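Side-chain contact in multiple PDZ domain protein (Mus musculus, PDB 4XH7), which probably serves as a multi-PDZ scaffold, its fourth PDZ domain being expected to bind short peptide motifs at the C-termini of partner proteins: residues G81-L84 with L85-H89. Numbering follows the deposited sequence.
Sequences GINL and LGENH
Asn83 reaches forward with its carboxamide and spends both N-H groups of ND2 on the turn that follows. One goes to the backbone, ND2 to Leu85 O at 2.9 Å; the other goes to a side chain, ND2 to Glu87 OE1 at 2.8 Å. Both bonds are fairly straight, and both acceptors lie in or close to the amide plane. The carboxylate is turned 70° against that plane and offers OE1 from its anti side. Having CG anti to the backbone N (chi1 178°) sends the Asn83 amide over the turn, where OD1 also comes within 3.9 Å of Leu85 CB. Glu87 meets it by folding back: chi1 (-55°) sets Glu87 CG 3.4 Å from Leu84 O, and a further bend about CB-CG brings the carboxylate back to Asn83. A water donates to Asn83 O and, weakly, to Glu87 OE1, joining the two residues a second time.

Beneath these side chains is a type II beta turn, Leu84 to Glu87, closed by Glu87 N to Leu84 O at 3.2 Å; Gly86 takes its third position with positive phi. A second water lies 2.7 Å from Leu84 O and may donate to it. Leu84 turns inward onto Leu76, Val79 and Ile95, while Leu85 packs on Trp18 and Met22 of helix 5-22. Within the PDZ domain the turn thus links strand 82-83 to helix 89-97, where Asn88 is the N-cap and its OD1 accepts from Asp91 N. With ND2 bonded to a carbonyl and a carboxylate at once, the amide's rotation and flip are both fixed, and the Glu87 charge is probably eased by the amide and water donors.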
# COMPACT_ATOMS: atom_id res chain seq x y z
N GLY A 81 8.27 1.63 -4.57
CA GLY A 81 9.57 1.87 -3.97
C GLY A 81 9.74 3.14 -3.16
O GLY A 81 10.79 3.34 -2.55
N ILE A 82 8.71 3.98 -3.13
CA ILE A 82 8.74 5.25 -2.41
C ILE A 82 8.15 5.08 -1.00
O ILE A 82 7.01 4.61 -0.83
CB ILE A 82 7.94 6.31 -3.16
CG1 ILE A 82 8.47 6.48 -4.59
CG2 ILE A 82 7.92 7.63 -2.39
CD1 ILE A 82 7.49 7.16 -5.53
N ASN A 83 8.91 5.46 0.01
CA ASN A 83 8.46 5.30 1.38
C ASN A 83 7.27 6.19 1.74
O ASN A 83 7.26 7.38 1.38
CB ASN A 83 9.60 5.64 2.35
CG ASN A 83 9.16 5.53 3.79
OD1 ASN A 83 8.92 4.43 4.25
ND2 ASN A 83 9.00 6.66 4.49
N LEU A 84 6.30 5.63 2.46
CA LEU A 84 5.22 6.43 2.99
C LEU A 84 5.20 6.45 4.51
O LEU A 84 4.63 7.38 5.11
CB LEU A 84 3.86 5.90 2.46
CG LEU A 84 3.68 5.88 0.95
CD1 LEU A 84 2.38 5.12 0.60
CD2 LEU A 84 3.66 7.28 0.42
N LEU A 85 5.76 5.43 5.17
CA LEU A 85 5.71 5.38 6.62
C LEU A 85 6.42 6.56 7.28
O LEU A 85 7.56 6.85 6.99
CB LEU A 85 6.33 4.06 7.12
CG LEU A 85 6.37 3.92 8.65
CD1 LEU A 85 4.93 3.92 9.22
CD2 LEU A 85 7.07 2.63 9.00
N GLY A 86 5.70 7.27 8.14
CA GLY A 86 6.30 8.35 8.89
C GLY A 86 6.41 9.66 8.14
O GLY A 86 6.95 10.63 8.69
N GLU A 87 5.90 9.70 6.90
CA GLU A 87 5.91 10.92 6.11
C GLU A 87 4.75 11.84 6.51
O GLU A 87 3.79 11.41 7.17
CB GLU A 87 5.85 10.59 4.60
CG GLU A 87 6.96 9.62 4.06
CD GLU A 87 8.39 10.19 4.09
OE1 GLU A 87 9.36 9.40 3.91
OE2 GLU A 87 8.57 11.41 4.28
N ASN A 88 4.82 13.11 6.14
CA ASN A 88 3.72 14.00 6.48
C ASN A 88 2.56 13.89 5.50
O ASN A 88 2.67 13.25 4.45
CB ASN A 88 4.20 15.47 6.62
CG ASN A 88 4.68 16.09 5.31
OD1 ASN A 88 4.04 15.99 4.27
ND2 ASN A 88 5.81 16.79 5.38
N HIS A 89 1.41 14.43 5.89
CA HIS A 89 0.18 14.22 5.11
C HIS A 89 0.34 14.70 3.68
O HIS A 89 -0.09 14.03 2.75
CB HIS A 89 -1.05 14.94 5.69
CG HIS A 89 -1.39 14.55 7.10
ND1 HIS A 89 -1.23 13.27 7.58
CD2 HIS A 89 -1.87 15.28 8.13
CE1 HIS A 89 -1.56 13.23 8.86
NE2 HIS A 89 -1.98 14.43 9.21
O HOH W 1 9.21 9.25 0.67
O HOH W 2 2.76 7.39 7.01